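Trichosurin (Trichosurus vulpecula, PDB 2RA6) probably carries small hydrophobic molecules in the milk whey of the brushtail possum as a homodimeric lipocalin, and here holds 4-ethylphenol. Local coordinates at residues B[92-97]-B[114-119]; B[35-40]-B[121-126]. The protein carries 1 engineered substitution. One frame throughout, in Å; residues are numbered along the deposited sequence.

Contact 1 of 2, residues B[92-97]-B[114-119]; sequences NYYGTN and FYNYHD. With ETY (4-ethylphenol), chain P.
The phenol ring of Tyr94 lies flat on the imidazole of His118, a face-to-face stack with centroids 3.6 Å apart and planes only 2° from parallel; Asp119 OD1 lies over the opposite imidazole face, offset toward the rim, and the OD1 of Asn116 comes up to the edge of the phenol ring. The stack closes one end of the pairing between the antiparallel strands 96-102 and 109-118 of the lipocalin barrel. With CG anti to the backbone N (chi1 -170°), His118 lays its ring against the Tyr94 face and turns ND1 toward the Tyr94 carbonyl, to which it gives a weak bond. Asn116 ND2 spends both its hydrogens across the contact: one reaches Tyr94 O at 2.8 Å, almost straight at 172° but from above the carbonyl plane, and the other goes to Asn97 OD1 at 2.9 Å. A valine in place of Tyr94 would probably leave one face of the His118 imidazole without its aromatic cover and that ring freer to turn. Backbone bonds between Thr96 and Tyr117 carry the pairing onward, and Thr96 OG1, bonded to Arg150 O of the second subunit, sits at the edge of the Tyr117 ring. Toward the barrel interior, Phe114 turns its ring edge to both Asn97 CB and the ligand, its CZ lying 3.5 Å from C7 of 4-ethylphenol.

Contact 2 of 2, residues B[35-40]-B[121-126]; sequences SSDRSL and KVNVVA. With ZN (zinc ion), chain L.
Ser36 turns its OG between its own backbone N and carbonyl carbon (chi1 49°), which places the hydroxyl beside strand 121-130, where it donates to Asn123 OD1 and accepts from Val124 N. The first bond, 2.7 Å from Ser36 OG to Asn123 OD1, runs in the carbonyl plane onto a lone pair; the second is nearly straight at 167°. Ser35 OG instead stands anti to its backbone N and accepts from Asp37 N, an ST turn that bends the chain as it leaves strand 29-35 of the lipocalin barrel. Ser36 N bonds to Val124 O at 3.0 Å, so backbone and side chain of one serine grip Val124 at both its polar backbone atoms. Beside these hydrogen bonds, Leu40 brings CD1 to 3.8 Å from Asn123 CB and also touches Val125 CG2. The extended Lys121 chain crosses Asp37 at about a right angle; its NZ stays 4.0 Å from Asp37 OD2, and a water bonded to both atoms bridges the opposite charges. Ser39 OG donates to Asp37 OD1 from above the carboxylate plane, which is likely to limit the rotation of the carboxylate, whose other oxygen, OD2, binds the zinc ion at 2.0 Å.

Contacts 1 and 2 lie on the same side of the chain's centre, their own centres 10 Å apart, and meet through the neighbouring strands 109-118 and 121-130. Along the chain, 35-40 comes first, followed by 92-97, 114-119 and 121-126, so both segments of contact 1 fall between those of contact 2. A probable hydrogen bond from Phe114 N to Val125 O and another from Asn116 N to Asn123 O join the two, while Tyr117 packs on Val122. Together they span strands that are neighbours in the sheet, 96-102, 109-118, 121-130 and the end of 29-35, from the 4-ethylphenol pocket to the zinc ion held by Asp37, and both also touch the second subunit.

Contact 1 of 2, residues B[92-97]-B[114-119]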
# COMPACT_ATOMS: atom_id res chain seq x y z
N ASN B 92 -14.45 1.82 -1.87
CA ASN B 92 -15.23 0.98 -0.98
C ASN B 92 -15.68 -0.23 -1.79
O ASN B 92 -16.56 -0.13 -2.64
CB ASN B 92 -16.46 1.75 -0.46
CG ASN B 92 -17.39 0.87 0.36
OD1 ASN B 92 -16.96 0.08 1.20
ND2 ASN B 92 -18.70 1.01 0.12
N TYR B 93 -15.04 -1.37 -1.53
CA TYR B 93 -15.34 -2.62 -2.22
C TYR B 93 -14.66 -3.76 -1.46
O TYR B 93 -13.46 -3.70 -1.21
CB TYR B 93 -14.82 -2.58 -3.65
CG TYR B 93 -15.14 -3.84 -4.43
CD1 TYR B 93 -16.43 -4.09 -4.88
CD2 TYR B 93 -14.15 -4.80 -4.68
CE1 TYR B 93 -16.74 -5.27 -5.56
CE2 TYR B 93 -14.45 -5.97 -5.36
CZ TYR B 93 -15.75 -6.20 -5.79
OH TYR B 93 -16.05 -7.36 -6.46
N TYR B 94 -15.43 -4.78 -1.12
CA TYR B 94 -14.91 -5.92 -0.37
C TYR B 94 -14.11 -5.36 0.81
O TYR B 94 -12.99 -5.81 1.10
CB TYR B 94 -14.00 -6.77 -1.25
CG TYR B 94 -13.75 -8.16 -0.71
CD1 TYR B 94 -14.79 -9.09 -0.63
CD2 TYR B 94 -12.48 -8.56 -0.28
CE1 TYR B 94 -14.56 -10.38 -0.16
CE2 TYR B 94 -12.24 -9.85 0.19
CZ TYR B 94 -13.29 -10.75 0.25
OH TYR B 94 -13.07 -12.04 0.69
N GLY B 95 -14.71 -4.39 1.48
CA GLY B 95 -14.06 -3.72 2.59
C GLY B 95 -13.62 -2.36 2.09
O GLY B 95 -14.35 -1.71 1.34
N THR B 96 -12.44 -1.91 2.51
CA THR B 96 -11.93 -0.63 2.06
C THR B 96 -10.63 -0.86 1.31
O THR B 96 -9.95 -1.86 1.53
CB THR B 96 -11.68 0.35 3.24
OG1 THR B 96 -10.67 -0.18 4.10
CG2 THR B 96 -12.96 0.57 4.03
N ASN B 97 -10.28 0.05 0.41
CA ASN B 97 -9.06 -0.10 -0.38
C ASN B 97 -8.31 1.20 -0.59
O ASN B 97 -8.91 2.25 -0.82
CB ASN B 97 -9.38 -0.62 -1.78
CG ASN B 97 -10.18 -1.90 -1.77
OD1 ASN B 97 -9.62 -2.99 -1.78
ND2 ASN B 97 -11.50 -1.76 -1.76
N PHE B 114 -3.99 -2.31 -5.45
CA PHE B 114 -5.03 -2.22 -4.44
C PHE B 114 -4.55 -2.79 -3.13
O PHE B 114 -4.07 -3.92 -3.08
CB PHE B 114 -6.25 -3.05 -4.84
CG PHE B 114 -7.11 -2.41 -5.88
CD1 PHE B 114 -8.34 -1.87 -5.54
CD2 PHE B 114 -6.69 -2.34 -7.20
CE1 PHE B 114 -9.14 -1.26 -6.49
CE2 PHE B 114 -7.49 -1.73 -8.16
CZ PHE B 114 -8.72 -1.20 -7.81
N TYR B 115 -4.65 -1.99 -2.07
CA TYR B 115 -4.31 -2.47 -0.75
C TYR B 115 -5.69 -2.61 -0.14
O TYR B 115 -6.34 -1.62 0.22
CB TYR B 115 -3.46 -1.45 0.01
CG TYR B 115 -2.04 -1.40 -0.52
CD1 TYR B 115 -1.18 -2.49 -0.35
CD2 TYR B 115 -1.57 -0.30 -1.22
CE1 TYR B 115 0.11 -2.48 -0.87
CE2 TYR B 115 -0.28 -0.28 -1.75
CZ TYR B 115 0.55 -1.38 -1.57
OH TYR B 115 1.82 -1.38 -2.10
N ASN B 116 -6.15 -3.86 -0.07
CA ASN B 116 -7.48 -4.18 0.44
C ASN B 116 -7.48 -4.53 1.91
O ASN B 116 -6.66 -5.32 2.38
CB ASN B 116 -8.06 -5.34 -0.39
CG ASN B 116 -9.36 -5.89 0.19
OD1 ASN B 116 -9.37 -6.95 0.81
ND2 ASN B 116 -10.45 -5.16 -0.01
N TYR B 117 -8.41 -3.93 2.65
CA TYR B 117 -8.56 -4.18 4.08
C TYR B 117 -9.92 -4.86 4.23
O TYR B 117 -10.96 -4.23 4.04
CB TYR B 117 -8.54 -2.85 4.84
CG TYR B 117 -7.37 -1.97 4.45
CD1 TYR B 117 -6.06 -2.35 4.74
CD2 TYR B 117 -7.57 -0.76 3.78
CE1 TYR B 117 -4.99 -1.56 4.36
CE2 TYR B 117 -6.50 0.04 3.40
CZ TYR B 117 -5.21 -0.37 3.70
OH TYR B 117 -4.14 0.42 3.34
N HIS B 118 -9.88 -6.15 4.54
CA HIS B 118 -11.09 -6.95 4.69
C HIS B 118 -11.05 -7.70 6.02
O HIS B 118 -10.15 -8.50 6.25
CB HIS B 118 -11.19 -7.97 3.55
CG HIS B 118 -12.51 -8.67 3.49
ND1 HIS B 118 -13.65 -8.07 3.02
CD2 HIS B 118 -12.87 -9.92 3.86
CE1 HIS B 118 -14.66 -8.91 3.10
NE2 HIS B 118 -14.21 -10.04 3.61
N ASP B 119 -12.03 -7.43 6.87
CA ASP B 119 -12.11 -8.07 8.18
C ASP B 119 -10.79 -7.99 8.94
O ASP B 119 -10.34 -8.96 9.54
CB ASP B 119 -12.53 -9.54 8.05
CG ASP B 119 -13.90 -9.70 7.41
OD1 ASP B 119 -14.76 -8.81 7.60
OD2 ASP B 119 -14.12 -10.72 6.73
C8 ETY P . -8.83 -0.65 -11.31
C7 ETY P . -8.77 0.76 -10.73
CG ETY P . -10.13 1.40 -10.55
C3 ETY P . -10.95 1.05 -9.44
C2 ETY P . -12.22 1.65 -9.27
C5 ETY P . -10.61 2.36 -11.48
C6 ETY P . -11.88 2.96 -11.32
C1 ETY P . -12.68 2.59 -10.20
O1 ETY P . -13.91 3.17 -10.03

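Contact 2 of 2, residues B[35-40]-B[121-126]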
# COMPACT_ATOMS: atom_id res chain seq x y z
N SER B 35 -2.06 -11.28 -6.94
CA SER B 35 -2.50 -11.02 -5.58
C SER B 35 -1.77 -11.85 -4.56
O SER B 35 -1.26 -12.92 -4.86
CB SER B 35 -4.00 -11.30 -5.45
OG SER B 35 -4.46 -11.04 -4.13
N SER B 36 -1.74 -11.32 -3.34
CA SER B 36 -1.11 -12.01 -2.23
C SER B 36 -1.99 -13.22 -1.87
O SER B 36 -1.51 -14.17 -1.26
CB SER B 36 -0.98 -11.05 -1.04
OG SER B 36 -2.19 -10.38 -0.78
N ASP B 37 -3.26 -13.16 -2.24
CA ASP B 37 -4.20 -14.26 -2.00
C ASP B 37 -4.82 -14.62 -3.34
O ASP B 37 -5.71 -13.93 -3.83
CB ASP B 37 -5.29 -13.83 -1.02
CG ASP B 37 -6.16 -15.00 -0.57
OD1 ASP B 37 -6.45 -15.88 -1.40
OD2 ASP B 37 -6.54 -15.02 0.62
N ARG B 38 -4.34 -15.71 -3.94
CA ARG B 38 -4.84 -16.13 -5.25
C ARG B 38 -6.34 -16.33 -5.34
O ARG B 38 -6.93 -16.11 -6.40
CB ARG B 38 -4.11 -17.40 -5.72
CG ARG B 38 -4.41 -17.74 -7.18
CD ARG B 38 -3.24 -18.44 -7.85
NE ARG B 38 -2.96 -19.76 -7.28
CZ ARG B 38 -3.61 -20.87 -7.61
NH1 ARG B 38 -4.59 -20.83 -8.51
NH2 ARG B 38 -3.28 -22.03 -7.04
N SER B 39 -6.98 -16.76 -4.25
CA SER B 39 -8.42 -16.98 -4.29
C SER B 39 -9.16 -15.70 -4.65
O SER B 39 -10.26 -15.74 -5.20
CB SER B 39 -8.93 -17.52 -2.95
OG SER B 39 -9.02 -16.49 -1.98
N LEU B 40 -8.56 -14.55 -4.34
CA LEU B 40 -9.18 -13.27 -4.63
C LEU B 40 -9.33 -12.99 -6.12
O LEU B 40 -10.23 -12.26 -6.53
CB LEU B 40 -8.38 -12.13 -4.01
CG LEU B 40 -8.35 -12.07 -2.48
CD1 LEU B 40 -7.46 -10.92 -2.05
CD2 LEU B 40 -9.77 -11.89 -1.94
N LYS B 121 -7.83 -7.81 7.79
CA LYS B 121 -6.71 -8.42 7.08
C LYS B 121 -6.35 -7.60 5.86
O LYS B 121 -7.22 -7.07 5.18
CB LYS B 121 -7.04 -9.85 6.64
CG LYS B 121 -5.86 -10.55 5.98
CD LYS B 121 -6.22 -11.96 5.53
CE LYS B 121 -5.04 -12.61 4.83
NZ LYS B 121 -5.36 -13.98 4.35
N VAL B 122 -5.05 -7.50 5.58
CA VAL B 122 -4.59 -6.74 4.43
C VAL B 122 -4.15 -7.66 3.30
O VAL B 122 -3.47 -8.67 3.53
CB VAL B 122 -3.38 -5.85 4.78
CG1 VAL B 122 -3.03 -4.98 3.59
CG2 VAL B 122 -3.68 -5.01 6.00
N ASN B 123 -4.55 -7.32 2.08
CA ASN B 123 -4.13 -8.08 0.92
C ASN B 123 -3.78 -7.10 -0.17
O ASN B 123 -4.24 -5.97 -0.16
CB ASN B 123 -5.22 -9.02 0.43
CG ASN B 123 -5.13 -10.39 1.07
OD1 ASN B 123 -4.13 -11.12 0.92
ND2 ASN B 123 -6.15 -10.75 1.80
N VAL B 124 -2.93 -7.54 -1.08
CA VAL B 124 -2.57 -6.68 -2.18
C VAL B 124 -3.05 -7.34 -3.46
O VAL B 124 -2.90 -8.55 -3.66
CB VAL B 124 -1.04 -6.44 -2.24
CG1 VAL B 124 -0.31 -7.75 -2.49
CG2 VAL B 124 -0.72 -5.43 -3.33
N VAL B 125 -3.67 -6.54 -4.32
CA VAL B 125 -4.14 -7.02 -5.60
C VAL B 125 -3.58 -6.03 -6.61
O VAL B 125 -3.81 -4.82 -6.51
CB VAL B 125 -5.69 -7.02 -5.70
CG1 VAL B 125 -6.13 -7.51 -7.07
CG2 VAL B 125 -6.28 -7.92 -4.62
N ALA B 126 -2.81 -6.54 -7.56
CA ALA B 126 -2.21 -5.70 -8.58
C ALA B 126 -2.90 -5.97 -9.90
O ALA B 126 -3.16 -7.12 -10.26
CB ALA B 126 -0.72 -6.00 -8.69
ZN ZN L . -7.83 -16.37 1.32
O HOH W 1 -6.95 -12.99 2.37